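Long-range contacts in trichosurin (Trichosurus vulpecula, PDB 2RA6), which probably carries small molecules in possum milk whey as a homodimeric lipocalin, and holds 4-ethylphenol inside its beta barrel in this crystal: residues W28-L33 and L158-V163; N62-T67 and P75-A80; G95-Y100 and F112-Y117. The protein carries 1 engineered substitution. All coordinates share one frame; numbering follows the deposited sequence.

In the fold
Near the N terminus the chain enters strand 29-35, which waits until residues 158-163, past the helix 137-148, for its partner in contact 1. The loop closed there is the longest of the three, and both other contacts nest inside it. Contact 2 closes first, within the hairpin of strands 60-69 and 72-82; contact 3 follows in series within the hairpin of strands 96-102 and 109-118. All three belong to one antiparallel sheet that curls into the lipocalin barrel. Contacts 1 and 3 lie on opposite sides of the chain's centre, with centres about 19 Å apart, while contacts 2 and 3 both touch the bound 4-ethylphenol.

Contact 1: residues W28-L33 and L158-V163; sequences WHTVVL and LDISEV. With ZN (zinc ion), chain K.
Ile160 reaches across to the strand that begins at His29, and its side chain carries much of the contact. Its CB holds CG1 between the backbone N and the carbonyl carbon (chi1 64°), a cramped setting that turns the longer branch toward the partner strand. CG1 then lies near the carbonyl oxygens of Thr30 and Val31. At the tip, Ile160 CD1 meets Thr30 CG2 at 3.5 Å, a tight methyl contact. The hydroxyl of Thr30 turns to Ile51 N instead.

The short strand 157-159 pairs antiparallel with 29-35, the first strand of the lipocalin barrel sheet. Leu33 and Leu158 exchange two nearly straight bonds, Leu158 N to Leu33 O at 2.7 Å and Leu33 N to Leu158 O at 2.9 Å. Farther along, Ile160 N gives a more bent bond of 2.9 Å to Val31 O. Here the chain leaves the ladder in an Asx turn: Asp159 OD1 accepts both Ser161 N (2.9 Å) and Ser161 OG (2.6 Å), which fixes the carboxylate, while OD2 makes a salt bridge with Lys140.

Toward the start of its segment His29 turns away and binds zinc through NE2 at 2.0 Å, with His27 as a second ligand. Val31 and Val32 form a classic bulge against Leu128 of strand 121-130, and Val32 also packs on Phe143 of helix 137-148.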
loop_
_atom_site.group_PDB
_atom_site.type_symbol
_atom_site.label_atom_id
_atom_site.label_comp_id
_atom_site.label_asym_id
_atom_site.label_seq_id
_atom_site.Cartn_x
_atom_site.Cartn_y
_atom_site.Cartn_z
ATOM N N TRP B 28 21.167 -11.111 2.169
ATOM C CA TRP B 28 20.426 -10.176 3.024
ATOM C C TRP B 28 20.117 -10.765 4.395
ATOM O O TRP B 28 20.142 -11.979 4.584
ATOM C CB TRP B 28 19.102 -9.765 2.375
ATOM C CG TRP B 28 19.256 -8.954 1.141
ATOM C CD1 TRP B 28 19.086 -9.378 -0.149
ATOM C CD2 TRP B 28 19.621 -7.574 1.064
ATOM N NE1 TRP B 28 19.318 -8.346 -1.022
ATOM C CE2 TRP B 28 19.651 -7.226 -0.306
ATOM C CE3 TRP B 28 19.925 -6.594 2.021
ATOM C CZ2 TRP B 28 19.977 -5.937 -0.747
ATOM C CZ3 TRP B 28 20.249 -5.309 1.580
ATOM C CH2 TRP B 28 20.273 -4.995 0.206
ATOM N N HIS B 29 19.825 -9.875 5.344
ATOM C CA HIS B 29 19.453 -10.234 6.712
ATOM C C HIS B 29 18.253 -9.386 7.120
ATOM O O HIS B 29 18.186 -8.198 6.795
ATOM C CB HIS B 29 20.573 -9.900 7.701
ATOM C CG HIS B 29 21.771 -10.779 7.594
ATOM N ND1 HIS B 29 21.972 -11.863 8.420
ATOM C CD2 HIS B 29 22.837 -10.735 6.760
ATOM C CE1 HIS B 29 23.110 -12.452 8.098
ATOM N NE2 HIS B 29 23.650 -11.787 7.092
ATOM N N THR B 30 17.311 -9.979 7.845
ATOM C CA THR B 30 16.179 -9.196 8.323
ATOM C C THR B 30 16.677 -8.508 9.592
ATOM O O THR B 30 17.170 -9.163 10.508
ATOM C CB THR B 30 14.976 -10.091 8.643
ATOM O OG1 THR B 30 14.470 -10.657 7.428
ATOM C CG2 THR B 30 13.871 -9.282 9.321
ATOM N N VAL B 31 16.548 -7.185 9.640
ATOM C CA VAL B 31 17.020 -6.409 10.779
ATOM C C VAL B 31 15.871 -5.850 11.617
ATOM O O VAL B 31 15.926 -5.879 12.845
ATOM C CB VAL B 31 17.927 -5.267 10.290
ATOM C CG1 VAL B 31 18.442 -4.458 11.472
ATOM C CG2 VAL B 31 19.101 -5.859 9.502
ATOM N N VAL B 32 14.832 -5.355 10.951
ATOM C CA VAL B 32 13.671 -4.819 11.655
ATOM C C VAL B 32 12.385 -5.235 10.953
ATOM O O VAL B 32 12.319 -5.276 9.728
ATOM C CB VAL B 32 13.704 -3.271 11.736
ATOM C CG1 VAL B 32 12.588 -2.774 12.673
ATOM C CG2 VAL B 32 15.058 -2.799 12.257
ATOM N N LEU B 33 11.376 -5.578 11.748
ATOM C CA LEU B 33 10.065 -5.955 11.245
ATOM C C LEU B 33 9.094 -5.010 11.943
ATOM O O LEU B 33 9.306 -4.633 13.098
ATOM C CB LEU B 33 9.728 -7.397 11.633
ATOM C CG LEU B 33 10.516 -8.535 10.977
ATOM C CD1 LEU B 33 10.129 -9.866 11.616
ATOM C CD2 LEU B 33 10.241 -8.559 9.484
ATOM N N LEU B 158 9.695 -4.472 15.792
ATOM C CA LEU B 158 10.560 -5.476 16.389
ATOM C C LEU B 158 11.932 -5.434 15.738
ATOM O O LEU B 158 12.082 -5.803 14.578
ATOM C CB LEU B 158 9.965 -6.873 16.219
ATOM C CG LEU B 158 8.607 -7.109 16.884
ATOM C CD1 LEU B 158 8.144 -8.534 16.616
ATOM C CD2 LEU B 158 8.729 -6.860 18.385
ATOM N N ASP B 159 12.926 -4.964 16.485
ATOM C CA ASP B 159 14.295 -4.907 15.984
ATOM C C ASP B 159 14.848 -6.284 16.331
ATOM O O ASP B 159 15.119 -6.563 17.498
ATOM C CB ASP B 159 15.081 -3.833 16.736
ATOM C CG ASP B 159 16.511 -3.701 16.246
ATOM O OD1 ASP B 159 17.057 -4.691 15.723
ATOM O OD2 ASP B 159 17.094 -2.607 16.401
ATOM N N ILE B 160 15.011 -7.153 15.341
ATOM C CA ILE B 160 15.502 -8.490 15.646
ATOM C C ILE B 160 17.013 -8.643 15.567
ATOM O O ILE B 160 17.535 -9.748 15.709
ATOM C CB ILE B 160 14.855 -9.553 14.750
ATOM C CG1 ILE B 160 15.251 -9.314 13.296
ATOM C CG2 ILE B 160 13.339 -9.534 14.929
ATOM C CD1 ILE B 160 14.934 -10.484 12.390
ATOM N N SER B 161 17.717 -7.539 15.345
ATOM C CA SER B 161 19.172 -7.586 15.274
ATOM C C SER B 161 19.702 -7.914 16.664
ATOM O O SER B 161 20.836 -8.361 16.819
ATOM C CB SER B 161 19.734 -6.232 14.833
ATOM O OG SER B 161 19.544 -5.259 15.848
ATOM N N GLU B 162 18.857 -7.692 17.668
ATOM C CA GLU B 162 19.216 -7.930 19.060
ATOM C C GLU B 162 18.645 -9.219 19.634
ATOM O O GLU B 162 18.582 -9.381 20.852
ATOM C CB GLU B 162 18.757 -6.741 19.908
ATOM C CG GLU B 162 17.291 -6.387 19.724
ATOM C CD GLU B 162 16.941 -5.033 20.311
ATOM O OE1 GLU B 162 17.575 -4.031 19.913
ATOM O OE2 GLU B 162 16.028 -4.964 21.163
ATOM N N VAL B 163 18.237 -10.139 18.763
ATOM C CA VAL B 163 17.677 -11.408 19.217
ATOM C C VAL B 163 18.242 -12.574 18.411
ATOM O O VAL B 163 18.600 -12.416 17.244
ATOM C CB VAL B 163 16.132 -11.407 19.103
ATOM C CG1 VAL B 163 15.714 -11.364 17.647
ATOM C CG2 VAL B 163 15.554 -12.634 19.795
HETATM ZN ZN ZN K . 25.438 -12.272 6.356
#

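Contact 2: residues N62-T67 and P75-A80; sequences NGFFLT and PLYLTA. With ETY (4-ethylphenol), chain P.
Phe65 packs its CB on Leu76 CB and brings CE1 to 4.2 Å from Leu78 CD1, on the face of this hairpin that looks into the barrel. There C8 of the bound 4-ethylphenol comes up at the ring edge, 3.8 Å from Phe65 CZ, and Ala80 CB faces the phenol ring itself. Gly63, without a side chain, leaves the ligand room beside the strand. Gly63 N and Leu61 O both bond to the phenol oxygen, whose exact place is less sure because it sits too close to Leu78 in the model.

On the other face Phe64 and Tyr77 lie side by side, their rings nearly parallel (planes at 15°) but slid so far that they barely overlap. Phe64 CD1 sits over one face of the Tyr77 ring, toward its rim and 3.4 Å from Tyr77 CE2, and Tyr77 OH lies over a face of the Phe64 ring. With CG anti to its own N (chi1 164°), Phe64 swings toward the partner strand, where Pro75 CB meets the ring edge 3.8 Å from Phe64 CE1.

Two pairs of backbone bonds, Gly63 with Leu78 and Phe65 with Leu76, hold the antiparallel register; Phe65 N to Leu76 O, at 2.8 Å, is nearly straight. At the polar edge Thr79 OG1 donates to Asn62 OD1 (2.8 Å), tilted 20° from the amide carbonyl plane. Asn62 ND2 turns instead to Glu57.

Strand 49-57 runs beside 62-67, taking Phe65 against Ile51 and Leu66 against Gln52, while on the other flank Leu78 touches Leu91 and Ala80 touches Phe89 of strand 88-92.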
loop_
_atom_site.group_PDB
_atom_site.type_symbol
_atom_site.label_atom_id
_atom_site.label_comp_id
_atom_site.label_asym_id
_atom_site.label_seq_id
_atom_site.Cartn_x
_atom_site.Cartn_y
_atom_site.Cartn_z
ATOM N N ASN B 62 13.057 -13.796 -6.356
ATOM C CA ASN B 62 12.976 -15.104 -5.726
ATOM C C ASN B 62 13.635 -15.001 -4.357
ATOM O O ASN B 62 14.855 -14.867 -4.248
ATOM C CB ASN B 62 13.687 -16.162 -6.573
ATOM C CG ASN B 62 13.019 -16.372 -7.919
ATOM O OD1 ASN B 62 11.791 -16.418 -8.016
ATOM N ND2 ASN B 62 13.824 -16.517 -8.965
ATOM N N GLY B 63 12.819 -15.054 -3.312
ATOM C CA GLY B 63 13.350 -14.945 -1.973
ATOM C C GLY B 63 13.437 -16.257 -1.222
ATOM O O GLY B 63 12.574 -17.127 -1.347
ATOM N N PHE B 64 14.511 -16.400 -0.457
ATOM C CA PHE B 64 14.728 -17.573 0.365
ATOM C C PHE B 64 14.774 -17.060 1.799
ATOM O O PHE B 64 15.630 -16.245 2.147
ATOM C CB PHE B 64 16.043 -18.269 -0.027
ATOM C CG PHE B 64 16.546 -19.254 0.992
ATOM C CD1 PHE B 64 15.693 -20.193 1.568
ATOM C CD2 PHE B 64 17.883 -19.241 1.378
ATOM C CE1 PHE B 64 16.165 -21.098 2.518
ATOM C CE2 PHE B 64 18.366 -20.141 2.325
ATOM C CZ PHE B 64 17.506 -21.073 2.899
ATOM N N PHE B 65 13.822 -17.522 2.606
ATOM C CA PHE B 65 13.691 -17.136 4.009
ATOM C C PHE B 65 13.758 -18.363 4.913
ATOM O O PHE B 65 13.665 -19.503 4.450
ATOM C CB PHE B 65 12.317 -16.493 4.288
ATOM C CG PHE B 65 11.978 -15.302 3.430
ATOM C CD1 PHE B 65 11.555 -15.462 2.112
ATOM C CD2 PHE B 65 12.015 -14.017 3.969
ATOM C CE1 PHE B 65 11.169 -14.356 1.348
ATOM C CE2 PHE B 65 11.634 -12.914 3.215
ATOM C CZ PHE B 65 11.209 -13.085 1.901
ATOM N N LEU B 66 13.899 -18.109 6.209
ATOM C CA LEU B 66 13.880 -19.159 7.215
ATOM C C LEU B 66 12.738 -18.773 8.141
ATOM O O LEU B 66 12.500 -17.588 8.374
ATOM C CB LEU B 66 15.185 -19.212 8.005
ATOM C CG LEU B 66 16.382 -19.762 7.233
ATOM C CD1 LEU B 66 17.613 -19.705 8.124
ATOM C CD2 LEU B 66 16.109 -21.189 6.790
ATOM N N THR B 67 12.018 -19.771 8.635
ATOM C CA THR B 67 10.908 -19.542 9.547
ATOM C C THR B 67 11.102 -20.521 10.692
ATOM O O THR B 67 11.571 -21.638 10.475
ATOM C CB THR B 67 9.546 -19.860 8.898
ATOM O OG1 THR B 67 9.463 -19.247 7.605
ATOM C CG2 THR B 67 8.420 -19.339 9.781
ATOM N N PRO B 75 13.087 -23.893 5.776
ATOM C CA PRO B 75 13.213 -23.043 4.593
ATOM C C PRO B 75 11.852 -22.607 4.053
ATOM O O PRO B 75 10.863 -23.338 4.150
ATOM C CB PRO B 75 13.965 -23.936 3.608
ATOM C CG PRO B 75 14.803 -24.786 4.508
ATOM C CD PRO B 75 13.806 -25.163 5.574
ATOM N N LEU B 76 11.816 -21.402 3.496
ATOM C CA LEU B 76 10.607 -20.837 2.915
ATOM C C LEU B 76 11.019 -20.124 1.638
ATOM O O LEU B 76 11.771 -19.150 1.678
ATOM C CB LEU B 76 9.960 -19.839 3.883
ATOM C CG LEU B 76 8.742 -19.063 3.367
ATOM C CD1 LEU B 76 7.602 -20.028 3.084
ATOM C CD2 LEU B 76 8.313 -18.023 4.394
ATOM N N TYR B 77 10.539 -20.623 0.504
ATOM C CA TYR B 77 10.858 -20.029 -0.788
ATOM C C TYR B 77 9.632 -19.345 -1.358
ATOM O O TYR B 77 8.570 -19.951 -1.474
ATOM C CB TYR B 77 11.348 -21.100 -1.766
ATOM C CG TYR B 77 12.647 -21.755 -1.352
ATOM C CD1 TYR B 77 12.655 -22.854 -0.493
ATOM C CD2 TYR B 77 13.867 -21.254 -1.796
ATOM C CE1 TYR B 77 13.855 -23.445 -0.088
ATOM C CE2 TYR B 77 15.069 -21.832 -1.400
ATOM C CZ TYR B 77 15.055 -22.921 -0.548
ATOM O OH TYR B 77 16.245 -23.490 -0.153
ATOM N N LEU B 78 9.779 -18.076 -1.711
ATOM C CA LEU B 78 8.665 -17.327 -2.268
ATOM C C LEU B 78 9.127 -16.524 -3.463
ATOM O O LEU B 78 10.306 -16.199 -3.583
ATOM C CB LEU B 78 8.095 -16.378 -1.219
ATOM C CG LEU B 78 7.467 -17.040 0.008
ATOM C CD1 LEU B 78 7.276 -16.005 1.095
ATOM C CD2 LEU B 78 6.144 -17.692 -0.379
ATOM N N THR B 79 8.197 -16.212 -4.352
ATOM C CA THR B 79 8.521 -15.418 -5.519
ATOM C C THR B 79 7.562 -14.241 -5.606
ATOM O O THR B 79 6.339 -14.417 -5.570
ATOM C CB THR B 79 8.419 -16.238 -6.822
ATOM O OG1 THR B 79 9.420 -17.266 -6.823
ATOM C CG2 THR B 79 8.626 -15.336 -8.032
ATOM N N ALA B 80 8.128 -13.043 -5.685
ATOM C CA ALA B 80 7.348 -11.817 -5.824
ATOM C C ALA B 80 7.457 -11.468 -7.298
ATOM O O ALA B 80 8.546 -11.175 -7.798
ATOM C CB ALA B 80 7.938 -10.706 -4.968
HETATM C C8 ETY P . 10.778 -9.389 1.387
HETATM C C7 ETY P . 10.476 -9.108 -0.088
HETATM C CG ETY P . 10.383 -10.346 -0.936
HETATM C C3 ETY P . 9.214 -11.153 -0.925
HETATM C C2 ETY P . 9.125 -12.315 -1.722
HETATM C C5 ETY P . 11.470 -10.739 -1.773
HETATM C C6 ETY P . 11.390 -11.902 -2.573
HETATM C C1 ETY P . 10.212 -12.684 -2.541
HETATM O O1 ETY P . 10.125 -13.808 -3.316
#

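Contact 3: residues G95-Y100 and F112-Y117. With ETY (4-ethylphenol), chain P.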
loop_
_atom_site.group_PDB
_atom_site.type_symbol
_atom_site.label_atom_id
_atom_site.label_comp_id
_atom_site.label_asym_id
_atom_site.label_seq_id
_atom_site.Cartn_x
_atom_site.Cartn_y
_atom_site.Cartn_z
ATOM N N GLY B 95 -2.622 -15.090 1.814
ATOM C CA GLY B 95 -3.572 -14.296 1.063
ATOM C C GLY B 95 -2.817 -13.693 -0.106
ATOM O O GLY B 95 -1.969 -14.358 -0.708
ATOM N N THR B 96 -3.115 -12.445 -0.443
ATOM C CA THR B 96 -2.416 -11.780 -1.534
ATOM C C THR B 96 -1.692 -10.562 -0.974
ATOM O O THR B 96 -2.088 -10.021 0.058
ATOM C CB THR B 96 -3.385 -11.334 -2.660
ATOM O OG1 THR B 96 -4.312 -10.369 -2.152
ATOM C CG2 THR B 96 -4.153 -12.532 -3.207
ATOM N N ASN B 97 -0.629 -10.133 -1.650
ATOM C CA ASN B 97 0.147 -8.988 -1.179
ATOM C C ASN B 97 0.613 -8.072 -2.291
ATOM O O ASN B 97 1.019 -8.532 -3.361
ATOM C CB ASN B 97 1.418 -9.454 -0.464
ATOM C CG ASN B 97 1.148 -10.422 0.657
ATOM O OD1 ASN B 97 0.964 -10.028 1.809
ATOM N ND2 ASN B 97 1.135 -11.709 0.328
ATOM N N ASP B 98 0.536 -6.771 -2.044
ATOM C CA ASP B 98 1.085 -5.806 -2.982
ATOM C C ASP B 98 2.366 -5.453 -2.242
ATOM O O ASP B 98 2.329 -5.038 -1.082
ATOM C CB ASP B 98 0.185 -4.584 -3.142
ATOM C CG ASP B 98 -0.895 -4.804 -4.180
ATOM O OD1 ASP B 98 -0.558 -5.250 -5.302
ATOM O OD2 ASP B 98 -2.070 -4.529 -3.889
ATOM N N VAL B 99 3.497 -5.656 -2.902
ATOM C CA VAL B 99 4.801 -5.418 -2.299
ATOM C C VAL B 99 5.515 -4.247 -2.945
ATOM O O VAL B 99 5.631 -4.185 -4.171
ATOM C CB VAL B 99 5.694 -6.668 -2.457
ATOM C CG1 VAL B 99 7.032 -6.445 -1.770
ATOM C CG2 VAL B 99 4.991 -7.896 -1.883
ATOM N N TYR B 100 5.998 -3.320 -2.126
ATOM C CA TYR B 100 6.718 -2.165 -2.652
ATOM C C TYR B 100 8.139 -2.119 -2.107
ATOM O O TYR B 100 8.365 -2.269 -0.909
ATOM C CB TYR B 100 6.002 -0.855 -2.301
ATOM C CG TYR B 100 4.667 -0.664 -2.985
ATOM C CD1 TYR B 100 3.503 -1.216 -2.455
ATOM C CD2 TYR B 100 4.571 0.069 -4.166
ATOM C CE1 TYR B 100 2.272 -1.042 -3.086
ATOM C CE2 TYR B 100 3.350 0.248 -4.805
ATOM C CZ TYR B 100 2.206 -0.308 -4.261
ATOM O OH TYR B 100 0.996 -0.132 -4.894
ATOM N N PHE B 112 11.096 -3.223 2.305
ATOM C CA PHE B 112 9.987 -3.828 1.588
ATOM C C PHE B 112 8.721 -3.626 2.393
ATOM O O PHE B 112 8.655 -4.008 3.562
ATOM C CB PHE B 112 10.219 -5.324 1.381
ATOM C CG PHE B 112 11.161 -5.641 0.254
ATOM C CD1 PHE B 112 10.720 -5.635 -1.068
ATOM C CD2 PHE B 112 12.486 -5.954 0.515
ATOM C CE1 PHE B 112 11.587 -5.939 -2.115
ATOM C CE2 PHE B 112 13.360 -6.259 -0.525
ATOM C CZ PHE B 112 12.908 -6.252 -1.839
ATOM N N ILE B 113 7.729 -3.008 1.768
ATOM C CA ILE B 113 6.449 -2.783 2.422
ATOM C C ILE B 113 5.451 -3.743 1.801
ATOM O O ILE B 113 5.267 -3.768 0.582
ATOM C CB ILE B 113 5.937 -1.345 2.221
ATOM C CG1 ILE B 113 6.968 -0.340 2.739
ATOM C CG2 ILE B 113 4.601 -1.167 2.944
ATOM C CD1 ILE B 113 7.299 -0.485 4.209
ATOM N N PHE B 114 4.827 -4.546 2.652
ATOM C CA PHE B 114 3.828 -5.514 2.222
ATOM C C PHE B 114 2.443 -5.046 2.604
ATOM O O PHE B 114 2.192 -4.736 3.766
ATOM C CB PHE B 114 4.039 -6.858 2.919
ATOM C CG PHE B 114 5.158 -7.667 2.360
ATOM C CD1 PHE B 114 4.890 -8.789 1.589
ATOM C CD2 PHE B 114 6.478 -7.311 2.594
ATOM C CE1 PHE B 114 5.925 -9.546 1.056
ATOM C CE2 PHE B 114 7.517 -8.064 2.064
ATOM C CZ PHE B 114 7.239 -9.180 1.296
ATOM N N TYR B 115 1.555 -4.980 1.627
ATOM C CA TYR B 115 0.170 -4.646 1.900
ATOM C C TYR B 115 -0.486 -6.006 1.721
ATOM O O TYR B 115 -0.671 -6.482 0.597
ATOM C CB TYR B 115 -0.358 -3.622 0.895
ATOM C CG TYR B 115 0.196 -2.239 1.153
ATOM C CD1 TYR B 115 -0.155 -1.538 2.311
ATOM C CD2 TYR B 115 1.108 -1.654 0.278
ATOM C CE1 TYR B 115 0.392 -0.290 2.589
ATOM C CE2 TYR B 115 1.663 -0.401 0.550
ATOM C CZ TYR B 115 1.298 0.268 1.709
ATOM O OH TYR B 115 1.841 1.500 1.994
ATOM N N ASN B 116 -0.796 -6.633 2.848
ATOM C CA ASN B 116 -1.386 -7.963 2.875
ATOM C C ASN B 116 -2.904 -7.941 2.948
ATOM O O ASN B 116 -3.485 -7.213 3.749
ATOM C CB ASN B 116 -0.809 -8.742 4.068
ATOM C CG ASN B 116 -1.505 -10.074 4.300
ATOM O OD1 ASN B 116 -2.319 -10.207 5.219
ATOM N ND2 ASN B 116 -1.197 -11.064 3.465
ATOM N N TYR B 117 -3.532 -8.740 2.092
ATOM C CA TYR B 117 -4.985 -8.852 2.049
ATOM C C TYR B 117 -5.292 -10.278 2.483
ATOM O O TYR B 117 -5.017 -11.233 1.751
ATOM C CB TYR B 117 -5.482 -8.604 0.623
ATOM C CG TYR B 117 -4.912 -7.343 0.010
ATOM C CD1 TYR B 117 -5.234 -6.088 0.524
ATOM C CD2 TYR B 117 -4.032 -7.406 -1.070
ATOM C CE1 TYR B 117 -4.693 -4.928 -0.023
ATOM C CE2 TYR B 117 -3.484 -6.246 -1.625
ATOM C CZ TYR B 117 -3.823 -5.014 -1.091
ATOM O OH TYR B 117 -3.297 -3.862 -1.625
HETATM C C8 ETY P . 10.778 -9.389 1.387
HETATM C C7 ETY P . 10.476 -9.108 -0.088
HETATM C CG ETY P . 10.383 -10.346 -0.936
HETATM C C3 ETY P . 9.214 -11.153 -0.925
HETATM C C2 ETY P . 9.125 -12.315 -1.722
HETATM C C5 ETY P . 11.470 -10.739 -1.773
HETATM C C6 ETY P . 11.390 -11.902 -2.573
HETATM C C1 ETY P . 10.212 -12.684 -2.541
HETATM O O1 ETY P . 10.125 -13.808 -3.316
#
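Phe112 and Phe114 turn their rings to the inside of the lipocalin barrel, where an antiparallel hairpin of strands 96-102 and 109-118 forms part of the ligand pocket. The ethyl carbon C7 of 4-ethylphenol lies over the centre of one Phe112 face, 3.5 Å above its plane. Phe114 meets the same ethyl group differently: C8 comes at its edge, in the ring plane, while Val99 CG1 covers a face in a CH-pi contact, 4.2 Å from the ring centroid. The Val99 torsion (chi1 -177°) lays both methyls on the same side of that ring, and CG2 comes to 3.5 Å from Phe114 CE1.

On the outer side Tyr100 and Tyr115 cross at about a right angle and meet rim to rim, with neither ring over the face of the other; Tyr100 CE1 is 3.6 Å from Tyr115 CD2. The Tyr117 ring has Tyr115 O over one face and the Asp98 carboxylate at its edge.

Six backbone bonds tie Thr96 to Tyr117, Asp98 to Tyr115 and Tyr100 to Ile113. Between the first two of these pairs, on the inward side, Asn116 ND2 gives a 2.9 Å bond to Asn97 OD1. The oxygen lies in the donor's amide plane, but the donor stands above the acceptor's carbonyl plane. Asn97 ND2 in turn bonds to the carbonyls of Leu91 and Tyr93.

The outward side is part of the dimer interface. Tyr115 stacks on Tyr115 of the second subunit, whose hydroxyl is also hydrogen-bonded to Tyr117 OH. Arg150 NE of that subunit makes a salt bridge with Asp98 OD2. Within the hairpin, Tyr117 OH donates to the anti lone pair of this same Asp98 OD2 at 2.7 Å.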